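PDB 3C0T: mediator of RNA polymerase II transcription subunit 18 from Schizosaccharomyces pombe, which serves in the Mediator complex, a coactivator that conveys information from gene-specific regulatory proteins to the RNA polymerase II transcription machinery. Local coordinates for residues E34-K42 with T110-E119; I62-W72 with Q148-F156. One frame throughout, in Å; residues are numbered along the deposited sequence.

Contact 1 contains the end of strand 27-41, and contact 2 packs against the same strand. Contact 1 pairs this end with the start of strand 118-133 and lays it against helix 109-115; contact 2 joins two loops, one following strand 56-61 and one following strand 136-146. Their centres lie about 19 Å apart; the centre of contact 1 is about 18 Å, and that of contact 2 about 19 Å, from the centre of the chain. They meet at F35: its CG is 3.6 Å from W72 CH2, and its CZ is 3.6 Å from R150 CA. V37 CG1 packs against R150 NE at 3.7 Å, while R150 itself forms a salt bridge with E123 on strand 118-133.

Contact 1. Residues E34-K42 with T110-E119; sequences EFWVVYRPK and TEFVEKMGYE
R40 and E119 face each other as an antiparallel hydrogen-bonded pair: R40 N donates to E119 O at 2.9 Å, and E119 N returns the bond to R40 O at 2.8 Å. Beyond them P41 and Y118 form a non-hydrogen-bonded pair, after which K42 N bonds to G117 O at 2.8 Å. The side chains of the first pair add a salt bridge. E119 OE1 takes weak bonds from both NE and NH1 of R40, each 3.0 Å long and well bent, with guanidinium and carboxylate planes 32° apart. Both side chains rise from the same face of the sheet, and similar first torsions, 63° in R40 and 61° in E119, set CG of each between the backbone N and the carbonyl carbon, so that the extended chains cross obliquely and OE1 reaches NE and NH1.

The chain leaves helix 109-115, turns at G117, whose phi is positive, and comes back as strand 118-133, which pairs antiparallel with strand 27-41 in the large sheet of the Med18 fold.

Apolar packing centres on Y39, whose side chain leaves the strand toward the helix. V113 CG2 sits over the middle of one ring face, 3.7 Å from the centroid, in a CH-pi contact. E114 CG approaches CE2 of the same ring, and T110 CG2 lies beside the hydroxyl. Y39 CB also touches Y118 CB at 3.9 Å, while the Y118 ring slants past P41, its CE2 meeting CG of the proline.

Contact 2. Residues I62-W72 with Q148-F156; sequences IESHDETDTEW and QQRSIKPPF
I152 lies against one face of the W72 indole, and this packing dominates the contact. I152 CG2 stands over the six-membered ring, 3.5 Å from the centroid, in a CH-pi contact, while CD1 reaches the five-membered part, 3.4 Å from W72 CG. With CG1 placed between the backbone N and the carbonyl carbon (chi1 57°), the two branches of I152 spread along the indole and share both of its rings. I152 CG2 also meets I62 CG2 at 3.5 Å, and CD1 continues past W72 to H65 CB. At the border of the indole the aliphatic part of R150 comes in, its CD 3.9 Å from W72 CZ2.

The polar link is a single hydrogen bond from W72 NE1 to R150 O, 3.0 Å long. The acceptor lies close to the indole plane, although the donor is tilted 34° from the carbonyl plane and the N-H points somewhat aside, at 141°. Replacing W72 by alanine would remove the NE1 donor and is likely to leave R150 O without its mate and a gap beside I152.

At the outer end the E67 side chain crosses P154 at about a right angle, OE2 near CD, while E67 O lies against CG of K153. K153 N is held by S151 OG at 3.2 Å, closing an ST turn.

Outside the two segments, I62 touches L33 and F35 of strand 27-41. The arrangement is loop-to-loop packing at the margin of the antiparallel sheet, with a type I turn (D66-D69) and a type II turn (Q148-S151) shaping the two loops.

Contact 1. Residues E34-K42 with T110-E119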
loop_
_atom_site.group_PDB
_atom_site.type_symbol
_atom_site.label_atom_id
_atom_site.label_comp_id
_atom_site.label_asym_id
_atom_site.label_seq_id
_atom_site.Cartn_x
_atom_site.Cartn_y
_atom_site.Cartn_z
ATOM N N GLU A 34 -3.783 6.158 -6.224
ATOM C CA GLU A 34 -3.904 6.893 -4.964
ATOM C C GLU A 34 -2.751 7.852 -4.693
ATOM O O GLU A 34 -1.607 7.596 -5.080
ATOM C CB GLU A 34 -3.985 5.902 -3.790
ATOM C CG GLU A 34 -4.977 4.764 -3.989
ATOM C CD GLU A 34 -4.810 3.635 -2.976
ATOM O OE1 GLU A 34 -3.664 3.357 -2.546
ATOM O OE2 GLU A 34 -5.829 3.002 -2.628
ATOM N N PHE A 35 -3.058 8.956 -4.021
ATOM C CA PHE A 35 -2.036 9.922 -3.649
ATOM C C PHE A 35 -1.901 9.793 -2.130
ATOM O O PHE A 35 -2.885 9.940 -1.396
ATOM C CB PHE A 35 -2.463 11.346 -4.012
ATOM C CG PHE A 35 -1.316 12.311 -4.106
ATOM C CD1 PHE A 35 -0.830 12.721 -5.347
ATOM C CD2 PHE A 35 -0.693 12.780 -2.958
ATOM C CE1 PHE A 35 0.269 13.587 -5.442
ATOM C CE2 PHE A 35 0.410 13.646 -3.039
ATOM C CZ PHE A 35 0.889 14.047 -4.286
ATOM N N TRP A 36 -0.691 9.493 -1.668
ATOM C CA TRP A 36 -0.430 9.336 -0.244
ATOM C C TRP A 36 0.501 10.416 0.266
ATOM O O TRP A 36 1.529 10.694 -0.353
ATOM C CB TRP A 36 0.240 7.987 0.051
ATOM C CG TRP A 36 -0.634 6.792 -0.100
ATOM C CD1 TRP A 36 -0.951 6.150 -1.262
ATOM C CD2 TRP A 36 -1.308 6.081 0.951
ATOM N NE1 TRP A 36 -1.774 5.088 -1.001
ATOM C CE2 TRP A 36 -2.009 5.017 0.347
ATOM C CE3 TRP A 36 -1.384 6.239 2.342
ATOM C CZ2 TRP A 36 -2.781 4.106 1.084
ATOM C CZ3 TRP A 36 -2.156 5.334 3.080
ATOM C CH2 TRP A 36 -2.841 4.277 2.446
ATOM N N VAL A 37 0.142 11.019 1.395
ATOM C CA VAL A 37 0.994 12.024 2.025
ATOM C C VAL A 37 1.124 11.551 3.475
ATOM O O VAL A 37 0.127 11.235 4.134
ATOM C CB VAL A 37 0.383 13.462 1.964
ATOM C CG1 VAL A 37 -0.249 13.693 0.608
ATOM C CG2 VAL A 37 -0.635 13.659 3.063
ATOM N N VAL A 38 2.355 11.469 3.957
ATOM C CA VAL A 38 2.600 11.000 5.309
ATOM C C VAL A 38 3.070 12.122 6.228
ATOM O O VAL A 38 3.894 12.944 5.837
ATOM C CB VAL A 38 3.647 9.864 5.284
ATOM C CG1 VAL A 38 3.870 9.317 6.684
ATOM C CG2 VAL A 38 3.186 8.761 4.339
ATOM N N TYR A 39 2.529 12.149 7.444
ATOM C CA TYR A 39 2.879 13.160 8.444
ATOM C C TYR A 39 3.421 12.515 9.706
ATOM O O TYR A 39 2.903 11.504 10.181
ATOM C CB TYR A 39 1.665 14.009 8.824
ATOM C CG TYR A 39 1.297 15.040 7.792
ATOM C CD1 TYR A 39 0.574 14.690 6.654
ATOM C CD2 TYR A 39 1.690 16.369 7.943
ATOM C CE1 TYR A 39 0.249 15.639 5.689
ATOM C CE2 TYR A 39 1.371 17.327 6.980
ATOM C CZ TYR A 39 0.652 16.951 5.860
ATOM O OH TYR A 39 0.334 17.885 4.903
ATOM N N ARG A 40 4.466 13.112 10.258
ATOM C CA ARG A 40 5.073 12.579 11.467
ATOM C C ARG A 40 4.910 13.587 12.595
ATOM O O ARG A 40 4.748 14.783 12.347
ATOM C CB ARG A 40 6.558 12.328 11.228
ATOM C CG ARG A 40 7.300 13.600 10.926
ATOM C CD ARG A 40 8.748 13.359 10.624
ATOM N NE ARG A 40 9.410 14.636 10.383
ATOM C CZ ARG A 40 10.699 14.773 10.097
ATOM N NH1 ARG A 40 11.207 15.982 9.897
ATOM N NH2 ARG A 40 11.480 13.701 10.011
ATOM N N PRO A 41 4.948 13.113 13.849
ATOM C CA PRO A 41 4.806 14.000 15.010
ATOM C C PRO A 41 5.847 15.115 14.961
ATOM O O PRO A 41 7.003 14.872 14.624
ATOM C CB PRO A 41 5.011 13.052 16.185
ATOM C CG PRO A 41 4.419 11.768 15.667
ATOM C CD PRO A 41 4.996 11.702 14.273
ATOM N N LYS A 42 5.428 16.331 15.292
ATOM C CA LYS A 42 6.313 17.499 15.277
ATOM C C LYS A 42 7.113 17.641 16.578
ATOM O O LYS A 42 7.806 16.714 17.012
ATOM C CB LYS A 42 5.478 18.766 15.049
ATOM C CG LYS A 42 6.261 19.999 14.632
ATOM C CD LYS A 42 5.340 21.218 14.522
ATOM C CE LYS A 42 4.210 20.992 13.520
ATOM N NZ LYS A 42 3.277 22.154 13.420
ATOM N N THR A 110 -5.105 18.345 5.409
ATOM C CA THR A 110 -3.670 18.545 5.548
ATOM C C THR A 110 -3.313 19.526 6.656
ATOM O O THR A 110 -2.478 19.236 7.512
ATOM C CB THR A 110 -3.084 19.058 4.214
ATOM O OG1 THR A 110 -2.858 17.942 3.349
ATOM C CG2 THR A 110 -1.789 19.831 4.433
ATOM N N GLU A 111 -3.946 20.692 6.630
ATOM C CA GLU A 111 -3.679 21.721 7.622
ATOM C C GLU A 111 -4.197 21.344 9.000
ATOM O O GLU A 111 -3.614 21.724 10.017
ATOM C CB GLU A 111 -4.283 23.041 7.151
ATOM C CG GLU A 111 -3.683 23.488 5.819
ATOM C CD GLU A 111 -4.383 24.682 5.194
ATOM O OE1 GLU A 111 -3.929 25.125 4.114
ATOM O OE2 GLU A 111 -5.382 25.174 5.770
ATOM N N PHE A 112 -5.287 20.585 9.042
ATOM C CA PHE A 112 -5.839 20.166 10.320
ATOM C C PHE A 112 -4.866 19.245 11.040
ATOM O O PHE A 112 -4.692 19.345 12.255
ATOM C CB PHE A 112 -7.160 19.425 10.136
ATOM C CG PHE A 112 -7.824 19.056 11.430
ATOM C CD1 PHE A 112 -8.693 19.942 12.060
ATOM C CD2 PHE A 112 -7.561 17.831 12.037
ATOM C CE1 PHE A 112 -9.291 19.613 13.275
ATOM C CE2 PHE A 112 -8.151 17.493 13.249
ATOM C CZ PHE A 112 -9.019 18.384 13.871
ATOM N N VAL A 113 -4.232 18.342 10.297
ATOM C CA VAL A 113 -3.295 17.423 10.929
ATOM C C VAL A 113 -2.048 18.161 11.402
ATOM O O VAL A 113 -1.424 17.759 12.385
ATOM C CB VAL A 113 -2.891 16.262 9.986
ATOM C CG1 VAL A 113 -4.134 15.671 9.322
ATOM C CG2 VAL A 113 -1.896 16.744 8.964
ATOM N N GLU A 114 -1.678 19.238 10.713
ATOM C CA GLU A 114 -0.513 20.013 11.130
ATOM C C GLU A 114 -0.873 20.703 12.440
ATOM O O GLU A 114 -0.033 20.834 13.330
ATOM C CB GLU A 114 -0.131 21.056 10.075
ATOM C CG GLU A 114 0.239 20.452 8.735
ATOM C CD GLU A 114 0.665 21.489 7.709
ATOM O OE1 GLU A 114 -0.035 22.516 7.564
ATOM O OE2 GLU A 114 1.696 21.269 7.035
ATOM N N LYS A 115 -2.127 21.138 12.556
ATOM C CA LYS A 115 -2.587 21.793 13.775
ATOM C C LYS A 115 -2.506 20.839 14.958
ATOM O O LYS A 115 -2.250 21.256 16.086
ATOM C CB LYS A 115 -4.026 22.274 13.626
ATOM C CG LYS A 115 -4.174 23.742 13.266
ATOM C CD LYS A 115 -3.741 24.037 11.838
ATOM C CE LYS A 115 -4.157 25.452 11.438
ATOM N NZ LYS A 115 -3.875 25.745 10.005
ATOM N N MET A 116 -2.730 19.555 14.699
ATOM C CA MET A 116 -2.668 18.546 15.749
ATOM C C MET A 116 -1.239 18.316 16.218
ATOM O O MET A 116 -1.010 17.562 17.161
ATOM C CB MET A 116 -3.234 17.217 15.252
ATOM C CG MET A 116 -4.728 17.199 15.019
ATOM S SD MET A 116 -5.270 15.516 14.664
ATOM C CE MET A 116 -5.095 15.495 12.884
ATOM N N GLY A 117 -0.279 18.943 15.547
ATOM C CA GLY A 117 1.111 18.773 15.929
ATOM C C GLY A 117 1.902 17.827 15.037
ATOM O O GLY A 117 2.789 17.114 15.512
ATOM N N TYR A 118 1.594 17.809 13.744
ATOM C CA TYR A 118 2.315 16.935 12.827
ATOM C C TYR A 118 2.941 17.740 11.703
ATOM O O TYR A 118 2.454 18.813 11.357
ATOM C CB TYR A 118 1.383 15.887 12.214
ATOM C CG TYR A 118 0.837 14.862 13.183
ATOM C CD1 TYR A 118 -0.212 15.174 14.048
ATOM C CD2 TYR A 118 1.364 13.570 13.224
ATOM C CE1 TYR A 118 -0.727 14.218 14.930
ATOM C CE2 TYR A 118 0.859 12.607 14.104
ATOM C CZ TYR A 118 -0.185 12.938 14.951
ATOM O OH TYR A 118 -0.683 11.990 15.812
ATOM N N GLU A 119 4.021 17.220 11.133
ATOM C CA GLU A 119 4.672 17.898 10.026
ATOM C C GLU A 119 4.860 16.935 8.857
ATOM O O GLU A 119 5.014 15.730 9.043
ATOM C CB GLU A 119 6.027 18.472 10.463
ATOM C CG GLU A 119 7.022 17.438 10.955
ATOM C CD GLU A 119 8.338 18.055 11.417
ATOM O OE1 GLU A 119 9.273 17.287 11.739
ATOM O OE2 GLU A 119 8.437 19.303 11.463
#

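Contact 2. Residues I62-W72 with Q148-F156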
loop_
_atom_site.group_PDB
_atom_site.type_symbol
_atom_site.label_atom_id
_atom_site.label_comp_id
_atom_site.label_asym_id
_atom_site.label_seq_id
_atom_site.Cartn_x
_atom_site.Cartn_y
_atom_site.Cartn_z
ATOM N N ILE A 62 -7.151 9.529 -6.315
ATOM C CA ILE A 62 -7.084 10.517 -7.383
ATOM C C ILE A 62 -7.663 10.005 -8.684
ATOM O O ILE A 62 -7.730 10.727 -9.674
ATOM C CB ILE A 62 -5.641 11.024 -7.607
ATOM C CG1 ILE A 62 -4.669 9.856 -7.721
ATOM C CG2 ILE A 62 -5.248 11.939 -6.459
ATOM C CD1 ILE A 62 -3.228 10.287 -7.909
ATOM N N GLU A 63 -8.096 8.751 -8.672
ATOM C CA GLU A 63 -8.707 8.138 -9.844
ATOM C C GLU A 63 -9.995 8.902 -10.151
ATOM O O GLU A 63 -10.496 8.873 -11.276
ATOM C CB GLU A 63 -9.004 6.662 -9.551
ATOM C CG GLU A 63 -9.932 5.963 -10.528
ATOM C CD GLU A 63 -9.411 5.957 -11.950
ATOM O OE1 GLU A 63 -9.995 5.234 -12.784
ATOM O OE2 GLU A 63 -8.430 6.675 -12.239
ATOM N N SER A 64 -10.508 9.597 -9.136
ATOM C CA SER A 64 -11.733 10.388 -9.252
ATOM C C SER A 64 -11.441 11.887 -9.132
ATOM O O SER A 64 -12.006 12.574 -8.273
ATOM C CB SER A 64 -12.730 9.981 -8.159
ATOM O OG SER A 64 -12.246 10.323 -6.870
ATOM N N HIS A 65 -10.559 12.386 -9.997
ATOM C CA HIS A 65 -10.184 13.801 -10.000
ATOM C C HIS A 65 -9.800 14.304 -11.383
ATOM O O HIS A 65 -9.414 13.524 -12.260
ATOM C CB HIS A 65 -8.995 14.049 -9.068
ATOM C CG HIS A 65 -9.374 14.268 -7.641
ATOM N ND1 HIS A 65 -10.179 15.312 -7.240
ATOM C CD2 HIS A 65 -9.054 13.584 -6.518
ATOM C CE1 HIS A 65 -10.340 15.260 -5.930
ATOM N NE2 HIS A 65 -9.668 14.220 -5.467
ATOM N N ASP A 66 -9.904 15.617 -11.563
ATOM C CA ASP A 66 -9.529 16.257 -12.816
ATOM C C ASP A 66 -8.073 16.641 -12.618
ATOM O O ASP A 66 -7.757 17.424 -11.719
ATOM C CB ASP A 66 -10.340 17.535 -13.055
ATOM C CG ASP A 66 -11.835 17.292 -13.060
ATOM O OD1 ASP A 66 -12.587 18.267 -13.301
ATOM O OD2 ASP A 66 -12.260 16.137 -12.823
ATOM N N GLU A 67 -7.185 16.089 -13.437
ATOM C CA GLU A 67 -5.771 16.411 -13.311
ATOM C C GLU A 67 -5.603 17.908 -13.528
ATOM O O GLU A 67 -4.568 18.488 -13.199
ATOM C CB GLU A 67 -4.957 15.637 -14.344
ATOM C CG GLU A 67 -5.083 16.159 -15.755
ATOM C CD GLU A 67 -4.271 15.346 -16.734
ATOM O OE1 GLU A 67 -4.073 15.818 -17.873
ATOM O OE2 GLU A 67 -3.838 14.231 -16.361
ATOM N N THR A 68 -6.644 18.524 -14.083
ATOM C CA THR A 68 -6.665 19.955 -14.362
ATOM C C THR A 68 -7.068 20.754 -13.120
ATOM O O THR A 68 -6.764 21.944 -13.017
ATOM C CB THR A 68 -7.650 20.276 -15.514
ATOM O OG1 THR A 68 -8.946 19.746 -15.201
ATOM C CG2 THR A 68 -7.165 19.659 -16.821
ATOM N N ASP A 69 -7.751 20.090 -12.186
ATOM C CA ASP A 69 -8.201 20.716 -10.939
ATOM C C ASP A 69 -6.999 21.294 -10.198
ATOM O O ASP A 69 -6.194 20.553 -9.626
ATOM C CB ASP A 69 -8.897 19.682 -10.046
ATOM C CG ASP A 69 -9.576 20.311 -8.839
ATOM O OD1 ASP A 69 -9.027 21.286 -8.281
ATOM O OD2 ASP A 69 -10.655 19.818 -8.439
ATOM N N THR A 70 -6.890 22.620 -10.210
ATOM C CA THR A 70 -5.782 23.319 -9.561
ATOM C C THR A 70 -5.620 22.979 -8.077
ATOM O O THR A 70 -4.499 22.894 -7.571
ATOM C CB THR A 70 -5.933 24.857 -9.717
ATOM O OG1 THR A 70 -7.164 25.288 -9.121
ATOM C CG2 THR A 70 -5.935 25.245 -11.192
ATOM N N GLU A 71 -6.736 22.786 -7.382
ATOM C CA GLU A 71 -6.690 22.455 -5.963
ATOM C C GLU A 71 -7.571 21.259 -5.630
ATOM O O GLU A 71 -8.609 21.377 -4.977
ATOM C CB GLU A 71 -7.081 23.680 -5.133
ATOM C CG GLU A 71 -5.937 24.680 -4.993
ATOM C CD GLU A 71 -6.397 26.063 -4.575
ATOM O OE1 GLU A 71 -7.140 26.174 -3.573
ATOM O OE2 GLU A 71 -6.008 27.043 -5.249
ATOM N N TRP A 72 -7.122 20.100 -6.096
ATOM C CA TRP A 72 -7.809 18.837 -5.894
ATOM C C TRP A 72 -7.781 18.405 -4.432
ATOM O O TRP A 72 -8.738 17.819 -3.940
ATOM C CB TRP A 72 -7.136 17.754 -6.734
ATOM C CG TRP A 72 -5.677 17.587 -6.380
ATOM C CD1 TRP A 72 -4.630 18.345 -6.827
ATOM C CD2 TRP A 72 -5.122 16.649 -5.447
ATOM N NE1 TRP A 72 -3.459 17.939 -6.230
ATOM C CE2 TRP A 72 -3.732 16.900 -5.378
ATOM C CE3 TRP A 72 -5.664 15.622 -4.659
ATOM C CZ2 TRP A 72 -2.875 16.158 -4.552
ATOM C CZ3 TRP A 72 -4.813 14.888 -3.839
ATOM C CH2 TRP A 72 -3.434 15.161 -3.793
ATOM N N GLN A 148 5.799 17.080 -9.370
ATOM C CA GLN A 148 5.730 18.333 -8.618
ATOM C C GLN A 148 5.027 18.004 -7.295
ATOM O O GLN A 148 3.990 17.340 -7.293
ATOM C CB GLN A 148 4.908 19.367 -9.389
ATOM C CG GLN A 148 5.394 20.798 -9.251
ATOM C CD GLN A 148 6.599 21.085 -10.137
ATOM O OE1 GLN A 148 7.645 20.440 -10.018
ATOM N NE2 GLN A 148 6.453 22.058 -11.035
ATOM N N GLN A 149 5.572 18.464 -6.175
ATOM C CA GLN A 149 4.960 18.160 -4.890
ATOM C C GLN A 149 3.460 18.470 -4.828
ATOM O O GLN A 149 3.024 19.546 -5.220
ATOM C CB GLN A 149 5.692 18.887 -3.760
ATOM C CG GLN A 149 5.122 18.573 -2.382
ATOM C CD GLN A 149 6.072 18.932 -1.252
ATOM O OE1 GLN A 149 7.155 18.357 -1.131
ATOM N NE2 GLN A 149 5.667 19.885 -0.418
ATOM N N ARG A 150 2.687 17.501 -4.334
ATOM C CA ARG A 150 1.235 17.605 -4.189
ATOM C C ARG A 150 0.520 17.826 -5.518
ATOM O O ARG A 150 -0.576 18.397 -5.563
ATOM C CB ARG A 150 0.875 18.725 -3.203
ATOM C CG ARG A 150 -0.445 18.513 -2.433
ATOM C CD ARG A 150 -0.480 17.165 -1.693
ATOM N NE ARG A 150 0.742 16.939 -0.928
ATOM C CZ ARG A 150 1.021 17.508 0.241
ATOM N NH1 ARG A 150 0.156 18.342 0.804
ATOM N NH2 ARG A 150 2.175 17.252 0.839
ATOM N N SER A 151 1.135 17.357 -6.602
ATOM C CA SER A 151 0.555 17.496 -7.933
ATOM C C SER A 151 0.050 16.161 -8.478
ATOM O O SER A 151 0.716 15.136 -8.364
ATOM C CB SER A 151 1.589 18.083 -8.899
ATOM O OG SER A 151 1.087 18.124 -10.225
ATOM N N ILE A 152 -1.138 16.180 -9.072
ATOM C CA ILE A 152 -1.719 14.978 -9.652
ATOM C C ILE A 152 -1.630 15.057 -11.174
ATOM O O ILE A 152 -2.208 14.232 -11.885
ATOM C CB ILE A 152 -3.191 14.813 -9.248
ATOM C CG1 ILE A 152 -3.990 16.048 -9.669
ATOM C CG2 ILE A 152 -3.291 14.583 -7.753
ATOM C CD1 ILE A 152 -5.473 15.948 -9.381
ATOM N N LYS A 153 -0.909 16.057 -11.674
ATOM C CA LYS A 153 -0.750 16.211 -13.114
ATOM C C LYS A 153 0.415 15.356 -13.600
ATOM O O LYS A 153 1.545 15.490 -13.115
ATOM C CB LYS A 153 -0.494 17.681 -13.490
ATOM C CG LYS A 153 -1.630 18.631 -13.123
ATOM C CD LYS A 153 -1.472 20.006 -13.772
ATOM C CE LYS A 153 -0.132 20.654 -13.433
ATOM N NZ LYS A 153 0.075 20.800 -11.960
ATOM N N PRO A 154 0.149 14.441 -14.544
ATOM C CA PRO A 154 1.225 13.594 -15.062
ATOM C C PRO A 154 2.364 14.459 -15.608
ATOM O O PRO A 154 2.176 15.645 -15.906
ATOM C CB PRO A 154 0.520 12.775 -16.139
ATOM C CG PRO A 154 -0.839 12.561 -15.528
ATOM C CD PRO A 154 -1.167 13.955 -15.003
ATOM N N PRO A 155 3.555 13.868 -15.770
ATOM C CA PRO A 155 3.847 12.463 -15.465
ATOM C C PRO A 155 4.188 12.157 -14.006
ATOM O O PRO A 155 4.478 13.060 -13.218
ATOM C CB PRO A 155 5.029 12.174 -16.373
ATOM C CG PRO A 155 5.812 13.473 -16.250
ATOM C CD PRO A 155 4.725 14.531 -16.376
ATOM N N PHE A 156 4.140 10.871 -13.662
ATOM C CA PHE A 156 4.515 10.396 -12.331
ATOM C C PHE A 156 5.743 9.559 -12.639
ATOM O O PHE A 156 5.742 8.807 -13.619
ATOM C CB PHE A 156 3.439 9.498 -11.716
ATOM C CG PHE A 156 2.100 10.154 -11.592
ATOM C CD1 PHE A 156 2.000 11.511 -11.307
ATOM C CD2 PHE A 156 0.938 9.414 -11.761
ATOM C CE1 PHE A 156 0.756 12.126 -11.197
ATOM C CE2 PHE A 156 -0.306 10.015 -11.651
ATOM C CZ PHE A 156 -0.400 11.373 -11.370
#